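Local coordinates for protein Cel44C (Paenibacillus polymyxa, PDB 2YIH) that hydrolyses internal beta-1,4-glucosidic bonds of xyloglucan and cellulose-type glucans, this chain being the family 44 glycoside hydrolase part of a larger modular protein, at residues A[283-288]-A[313-318]; A[294-299]-A[306-311]. The protein carries 8 engineered substitutions. One frame throughout, in Å; residues are numbered along the deposited sequence.

Contact 1 (A[283-288]-A[313-318]); sequences VHWYPE and PRTLWD. With BGC (beta-D-glucopyranose), chain B.
An extended run through V283, H284 and W285, on barrel strand 280-285, faces a short irregular turn that carries T315 and L316. The backbone of the run pairs with strand 353-359 on one side and, at H284, with strand 227-233 on the other. The turn has helical torsions from P313 to L316 but lacks the regular bonds of a helix: L316 N reaches P313 O at 3.0 Å, and R314 O receives both W317 N and D318 N. No hydrogen bond joins the two segments, which meet through side chains alone. CG of W285 lies anti to its backbone nitrogen (chi1 179°), carrying the indole across to the turn. There T315 CG2 meets the six-membered part of the ring edge-on, near the ring plane, 3.9 Å from W285 CZ2. L316 sends one branch to the pyrrole part, its CD2 standing obliquely 3.8 Å from W285 NE1. T315 turns CG2 to the indole, and OG1 of the same residue hydrogen-bonds to E323. I337 touches both W285 and L316, and M356 of strand 353-359 does the same, so the indole sits in a buried apolar layer. The turn is also braced at its far end: R314 grips D318 side-on, NE (2.8 Å) and NH2 (2.9 Å) both binding the same OD2 in the guanidinium plane, while CB of D318 lies over the centre of the W317 ring. Beyond W285 the chain turns to the sugar, where E288 OE2 accepts a 2.7 Å hydrogen bond from O2 of the glucose and a second from W326. Neighbouring residues of the strand thus face opposite ways, H284 bonding to E187 of the glycan pocket and W285 entering the outer layer, the two-sided pattern of a strand in a (beta/alpha)8 barrel.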
loop_
_atom_site.group_PDB
_atom_site.type_symbol
_atom_site.label_atom_id
_atom_site.label_comp_id
_atom_site.label_asym_id
_atom_site.label_seq_id
_atom_site.Cartn_x
_atom_site.Cartn_y
_atom_site.Cartn_z
ATOM N N VAL A 283 7.395 -1.770 -1.645
ATOM C CA VAL A 283 7.740 -2.150 -0.260
ATOM C C VAL A 283 6.506 -2.283 0.649
ATOM O O VAL A 283 5.437 -1.721 0.379
ATOM C CB VAL A 283 8.708 -1.126 0.378
ATOM C CG1 VAL A 283 10.006 -1.053 -0.416
ATOM C CG2 VAL A 283 8.062 0.252 0.494
ATOM N N HIS A 284 6.668 -3.065 1.718
ATOM C CA HIS A 284 5.745 -3.038 2.858
ATOM C C HIS A 284 6.376 -2.274 4.030
ATOM O O HIS A 284 7.594 -2.278 4.197
ATOM C CB HIS A 284 5.422 -4.481 3.263
ATOM C CG HIS A 284 4.733 -5.241 2.168
ATOM N ND1 HIS A 284 4.443 -6.588 2.247
ATOM C CD2 HIS A 284 4.217 -4.809 0.990
ATOM C CE1 HIS A 284 3.798 -6.960 1.152
ATOM N NE2 HIS A 284 3.643 -5.895 0.374
ATOM N N TRP A 285 5.533 -1.660 4.843
ATOM C CA TRP A 285 6.022 -0.832 5.949
ATOM C C TRP A 285 5.099 -0.951 7.159
ATOM O O TRP A 285 4.012 -0.352 7.195
ATOM C CB TRP A 285 6.116 0.619 5.478
ATOM C CG TRP A 285 6.600 1.578 6.539
ATOM C CD1 TRP A 285 5.855 2.508 7.191
ATOM C CD2 TRP A 285 7.957 1.775 6.969
ATOM N NE1 TRP A 285 6.657 3.247 8.050
ATOM C CE2 TRP A 285 7.948 2.818 7.930
ATOM C CE3 TRP A 285 9.179 1.158 6.652
ATOM C CZ2 TRP A 285 9.134 3.298 8.537
ATOM C CZ3 TRP A 285 10.368 1.637 7.280
ATOM C CH2 TRP A 285 10.320 2.660 8.225
ATOM N N TYR A 286 5.515 -1.762 8.135
ATOM C CA TYR A 286 4.817 -1.825 9.401
ATOM C C TYR A 286 5.713 -1.132 10.413
ATOM O O TYR A 286 6.823 -1.616 10.707
ATOM C CB TYR A 286 4.571 -3.283 9.787
ATOM C CG TYR A 286 3.722 -4.004 8.776
ATOM C CD1 TYR A 286 2.360 -3.725 8.662
ATOM C CD2 TYR A 286 4.295 -4.899 7.869
ATOM C CE1 TYR A 286 1.576 -4.400 7.748
ATOM C CE2 TYR A 286 3.503 -5.571 6.940
ATOM C CZ TYR A 286 2.142 -5.290 6.902
ATOM O OH TYR A 286 1.339 -5.940 6.017
ATOM N N PRO A 287 5.280 0.034 10.906
ATOM C CA PRO A 287 6.131 0.805 11.828
ATOM C C PRO A 287 6.666 -0.058 12.970
ATOM O O PRO A 287 5.915 -0.885 13.534
ATOM C CB PRO A 287 5.180 1.905 12.346
ATOM C CG PRO A 287 4.247 2.163 11.161
ATOM C CD PRO A 287 4.060 0.770 10.501
ATOM N N GLU A 288 7.964 0.079 13.257
ATOM C CA GLU A 288 8.562 -0.490 14.459
ATOM C C GLU A 288 8.489 0.485 15.629
ATOM O O GLU A 288 8.945 0.156 16.731
ATOM C CB GLU A 288 10.021 -0.887 14.205
ATOM C CG GLU A 288 10.173 -2.027 13.188
ATOM C CD GLU A 288 10.054 -3.421 13.811
ATOM O OE1 GLU A 288 9.614 -3.542 14.974
ATOM O OE2 GLU A 288 10.426 -4.404 13.139
ATOM N N PRO A 313 3.841 8.725 11.796
ATOM C CA PRO A 313 3.886 9.109 10.396
ATOM C C PRO A 313 5.040 10.057 10.053
ATOM O O PRO A 313 5.410 10.136 8.894
ATOM C CB PRO A 313 2.528 9.797 10.193
ATOM C CG PRO A 313 1.616 9.006 11.151
ATOM C CD PRO A 313 2.486 8.927 12.365
ATOM N N ARG A 314 5.581 10.778 11.030
ATOM C CA ARG A 314 6.711 11.679 10.753
ATOM C C ARG A 314 7.986 10.922 10.282
ATOM O O ARG A 314 8.830 11.488 9.585
ATOM C CB ARG A 314 7.016 12.559 11.956
ATOM C CG ARG A 314 5.914 13.612 12.163
ATOM C CD ARG A 314 6.006 14.244 13.536
ATOM N NE ARG A 314 7.259 14.992 13.672
ATOM C CZ ARG A 314 7.774 15.447 14.820
ATOM N NH1 ARG A 314 7.167 15.216 15.987
ATOM N NH2 ARG A 314 8.954 16.097 14.803
ATOM N N THR A 315 8.093 9.630 10.613
ATOM C CA THR A 315 9.211 8.815 10.101
ATOM C C THR A 315 9.170 8.682 8.583
ATOM O O THR A 315 10.187 8.426 7.940
ATOM C CB THR A 315 9.226 7.456 10.801
ATOM O OG1 THR A 315 9.388 7.729 12.207
ATOM C CG2 THR A 315 10.391 6.570 10.314
ATOM N N LEU A 316 7.995 8.902 8.012
ATOM C CA LEU A 316 7.884 8.856 6.537
ATOM C C LEU A 316 8.606 10.021 5.853
ATOM O O LEU A 316 9.093 9.840 4.729
ATOM C CB LEU A 316 6.412 8.918 6.110
ATOM C CG LEU A 316 5.608 7.681 6.553
ATOM C CD1 LEU A 316 4.155 7.947 6.178
ATOM C CD2 LEU A 316 6.080 6.362 5.916
ATOM N N TRP A 317 8.570 11.212 6.479
ATOM C CA TRP A 317 8.936 12.484 5.793
ATOM C C TRP A 317 9.852 13.464 6.530
ATOM O O TRP A 317 10.516 14.293 5.884
ATOM C CB TRP A 317 7.690 13.251 5.331
ATOM C CG TRP A 317 6.945 13.842 6.484
ATOM C CD1 TRP A 317 5.939 13.240 7.211
ATOM C CD2 TRP A 317 7.133 15.151 7.058
ATOM N NE1 TRP A 317 5.532 14.079 8.238
ATOM C CE2 TRP A 317 6.237 15.260 8.149
ATOM C CE3 TRP A 317 7.969 16.239 6.750
ATOM C CZ2 TRP A 317 6.165 16.405 8.952
ATOM C CZ3 TRP A 317 7.917 17.372 7.567
ATOM C CH2 TRP A 317 7.017 17.453 8.640
ATOM N N ASP A 318 9.816 13.451 7.856
ATOM C CA ASP A 318 10.344 14.559 8.649
ATOM C C ASP A 318 11.814 14.247 9.027
ATOM O O ASP A 318 12.084 13.327 9.805
ATOM C CB ASP A 318 9.466 14.693 9.899
ATOM C CG ASP A 318 9.919 15.793 10.830
ATOM O OD1 ASP A 318 10.878 16.562 10.504
ATOM O OD2 ASP A 318 9.264 15.900 11.889
HETATM C C2 BGC B . 9.562 -7.801 12.300
HETATM C C3 BGC B . 8.332 -8.693 12.172
HETATM C C4 BGC B . 8.521 -9.737 11.046
HETATM C C5 BGC B . 9.836 -10.459 11.354
HETATM C C6 BGC B . 10.200 -11.571 10.376
HETATM C C1 BGC B . 10.828 -8.613 12.470
HETATM O O2 BGC B . 9.473 -6.914 13.426
HETATM O O3 BGC B . 7.240 -7.847 11.828
HETATM O O4 BGC B . 7.367 -10.611 10.935
HETATM O O5 BGC B . 10.939 -9.536 11.374
HETATM O O6 BGC B . 11.357 -12.244 10.876
#

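Contact 2 (A[294-299]-A[306-311]). With BGC (beta-D-glucopyranose), chain B; EDO (1,2-ethanediol), chain J.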
loop_
_atom_site.group_PDB
_atom_site.type_symbol
_atom_site.label_atom_id
_atom_site.label_comp_id
_atom_site.label_asym_id
_atom_site.label_seq_id
_atom_site.Cartn_x
_atom_site.Cartn_y
_atom_site.Cartn_z
ATOM N N ILE A 294 5.318 -0.600 23.883
ATOM C CA ILE A 294 4.483 -1.386 22.977
ATOM C C ILE A 294 4.699 -0.943 21.533
ATOM O O ILE A 294 4.721 0.262 21.246
ATOM C CB ILE A 294 2.982 -1.243 23.359
ATOM C CG1 ILE A 294 2.731 -1.876 24.747
ATOM C CG2 ILE A 294 2.072 -1.882 22.299
ATOM C CD1 ILE A 294 1.307 -1.756 25.197
ATOM N N ARG A 295 4.849 -1.904 20.621
ATOM C CA ARG A 295 4.975 -1.547 19.194
ATOM C C ARG A 295 3.610 -1.112 18.665
ATOM O O ARG A 295 2.637 -1.813 18.889
ATOM C CB ARG A 295 5.487 -2.763 18.393
ATOM C CG ARG A 295 5.798 -2.451 16.936
ATOM C CD ARG A 295 6.077 -3.734 16.149
ATOM N NE ARG A 295 6.301 -3.449 14.743
ATOM C CZ ARG A 295 6.724 -4.340 13.855
ATOM N NH1 ARG A 295 7.031 -5.576 14.243
ATOM N NH2 ARG A 295 6.939 -3.968 12.600
ATOM N N ILE A 296 3.518 0.022 17.957
ATOM C CA ILE A 296 2.184 0.541 17.619
ATOM C C ILE A 296 1.319 -0.395 16.789
ATOM O O ILE A 296 0.080 -0.278 16.781
ATOM C CB ILE A 296 2.231 1.941 16.977
ATOM C CG1 ILE A 296 2.923 1.903 15.613
ATOM C CG2 ILE A 296 2.938 2.919 17.926
ATOM C CD1 ILE A 296 2.794 3.243 14.855
ATOM N N THR A 297 1.951 -1.298 16.047
ATOM C CA THR A 297 1.199 -2.191 15.184
ATOM C C THR A 297 0.678 -3.421 15.937
ATOM O O THR A 297 -0.109 -4.186 15.379
ATOM C CB THR A 297 2.065 -2.687 14.018
ATOM O OG1 THR A 297 3.315 -3.143 14.556
ATOM C CG2 THR A 297 2.337 -1.556 13.064
ATOM N N ASN A 298 1.111 -3.607 17.180
ATOM C CA ASN A 298 0.791 -4.852 17.920
ATOM C C ASN A 298 -0.569 -4.789 18.640
ATOM O O ASN A 298 -1.359 -5.748 18.609
ATOM C CB ASN A 298 1.910 -5.213 18.913
ATOM C CG ASN A 298 3.101 -5.871 18.232
ATOM O OD1 ASN A 298 4.206 -5.927 18.788
ATOM N ND2 ASN A 298 2.892 -6.361 17.035
ATOM N N GLU A 299 -0.850 -3.653 19.273
ATOM C CA GLU A 299 -2.091 -3.464 20.008
ATOM C C GLU A 299 -2.264 -1.963 20.267
ATOM O O GLU A 299 -1.317 -1.191 20.103
ATOM C CB GLU A 299 -2.049 -4.239 21.339
ATOM C CG GLU A 299 -0.804 -3.894 22.199
ATOM C CD GLU A 299 -0.736 -4.698 23.510
ATOM O OE1 GLU A 299 -1.660 -4.548 24.330
ATOM O OE2 GLU A 299 0.268 -5.420 23.740
ATOM N N LYS A 306 -0.412 5.396 22.194
ATOM C CA LYS A 306 -1.310 6.177 21.329
ATOM C C LYS A 306 -0.602 7.445 20.830
ATOM O O LYS A 306 -0.737 7.808 19.659
ATOM C CB LYS A 306 -2.615 6.527 22.060
ATOM C CG LYS A 306 -3.486 5.299 22.324
ATOM C CD LYS A 306 -4.492 5.579 23.444
ATOM C CE LYS A 306 -5.368 4.348 23.772
ATOM N NZ LYS A 306 -6.457 4.764 24.749
ATOM N N LYS A 307 0.121 8.141 21.722
ATOM C CA LYS A 307 0.882 9.304 21.283
ATOM C C LYS A 307 1.924 8.927 20.221
ATOM O O LYS A 307 2.124 9.652 19.225
ATOM C CB LYS A 307 1.544 9.984 22.487
ATOM C CG LYS A 307 0.519 10.698 23.387
ATOM C CD LYS A 307 1.258 11.242 24.620
ATOM C CE LYS A 307 0.319 11.804 25.668
ATOM N NZ LYS A 307 1.171 12.316 26.786
ATOM N N ALA A 308 2.623 7.806 20.440
ATOM C CA ALA A 308 3.673 7.399 19.511
ATOM C C ALA A 308 3.044 7.020 18.177
ATOM O O ALA A 308 3.614 7.305 17.126
ATOM C CB ALA A 308 4.499 6.251 20.080
ATOM N N ARG A 309 1.835 6.449 18.215
ATOM C CA ARG A 309 1.153 6.061 16.965
ATOM C C ARG A 309 0.879 7.313 16.139
ATOM O O ARG A 309 1.100 7.327 14.924
ATOM C CB ARG A 309 -0.172 5.334 17.278
ATOM C CG ARG A 309 -1.031 4.972 16.043
ATOM C CD ARG A 309 -2.196 4.018 16.415
ATOM N NE ARG A 309 -1.697 2.769 17.005
ATOM C CZ ARG A 309 -1.781 2.408 18.297
ATOM N NH1 ARG A 309 -2.448 3.155 19.198
ATOM N NH2 ARG A 309 -1.188 1.276 18.692
ATOM N N MET A 310 0.450 8.397 16.790
ATOM C CA MET A 310 0.132 9.608 16.013
ATOM C C MET A 310 1.353 10.385 15.505
ATOM O O MET A 310 1.227 11.146 14.531
ATOM C CB MET A 310 -0.774 10.545 16.824
ATOM C CG MET A 310 -2.133 9.869 17.133
ATOM S SD MET A 310 -3.297 10.960 18.011
ATOM C CE MET A 310 -2.585 10.814 19.640
ATOM N N GLN A 311 2.505 10.230 16.177
ATOM C CA GLN A 311 3.757 10.856 15.742
ATOM C C GLN A 311 4.463 10.017 14.686
ATOM O O GLN A 311 5.160 10.565 13.847
ATOM C CB GLN A 311 4.724 11.059 16.919
ATOM C CG GLN A 311 4.199 12.057 17.979
ATOM C CD GLN A 311 3.794 13.417 17.366
ATOM O OE1 GLN A 311 4.473 13.969 16.467
ATOM N NE2 GLN A 311 2.691 13.953 17.844
HETATM C C2 BGC B . 9.562 -7.801 12.300
HETATM C C3 BGC B . 8.332 -8.693 12.172
HETATM C C4 BGC B . 8.521 -9.737 11.046
HETATM C C5 BGC B . 9.836 -10.459 11.354
HETATM C C6 BGC B . 10.200 -11.571 10.376
HETATM C C1 BGC B . 10.828 -8.613 12.470
HETATM O O2 BGC B . 9.473 -6.914 13.426
HETATM O O3 BGC B . 7.240 -7.847 11.828
HETATM O O4 BGC B . 7.367 -10.611 10.935
HETATM O O5 BGC B . 10.939 -9.536 11.374
HETATM O O6 BGC B . 11.357 -12.244 10.876
HETATM C C1 EDO J . -7.781 8.301 23.504
HETATM O O1 EDO J . -7.794 8.197 24.926
HETATM C C2 EDO J . -8.710 7.230 22.968
HETATM O O2 EDO J . -8.235 5.950 23.392
#
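R309 NH2 serves two backbone carbonyls, those of I296 and E299. The bond to I296 O is 2.8 Å long and nearly straight (176°); it arrives in the carbonyl plane, on a lone pair, and I296 O lies only 2° out of the guanidinium plane. The bond to E299 O is as short, 2.8 Å, but weak, for its N-H points well off the oxygen. The rest of the guanidinium is held as well: NE bonds to Y361 O, and NH1 to V300 O and the hydroxyl of S368 on helix 367-382. Every nitrogen of this buried group therefore has a partner, which fixes its rotation. The side chain starts out extended and bends at chi3 (-59°), swinging the guanidinium alongside I296, whose CB lies 3.9 Å from R309 NH2. I296 also rests on the helix backbone: its CG2 comes within 3.7 Å of R309 CA and 4.3 Å of A308 CB, and its CD1 also touches R309 CA. A leucine in place of R309 would probably leave the carbonyls of I296, V300 and Y361 without their donors and set the loop after I296 free to shift. The turn around I296 is closed by N298 N bonding to R295 O at 2.9 Å. R295 has an extended side chain, and its NH1 makes weak bonds to O2 and O3 of the glucose, while NE and NH2 are held by the carbonyls of P287 and Y286. One arginine thus ties the loop to the helix and another reaches the bound sugar: the contact anchors the loop beyond the small hairpin 290-291/294-295 on helix 303-311, beside the glycan-binding cleft at the carboxyl-terminal side of the barrel.

Overall arrangement
From the N terminus the chain starts with strand 9-22 of the second, mostly antiparallel sheet, then lays down five barrel strands before strand 280-285, the sixth. Contact 1 starts on that strand; its second segment and all of contact 2 lie in the long connection to strand 353-359. Contact 1 closes the wider loop, and contact 2 lies wholly within it, joining 294-299 to 306-311 over a much shorter span. The two do not cross, and their centres are about 12 Å apart. They also touch directly: I296 CD1 packs 3.7 Å from P287 CB. Together they fold the excursion carrying the hairpin and helix 303-311 back against the barrel, while E288 and R295 meet the same glucose.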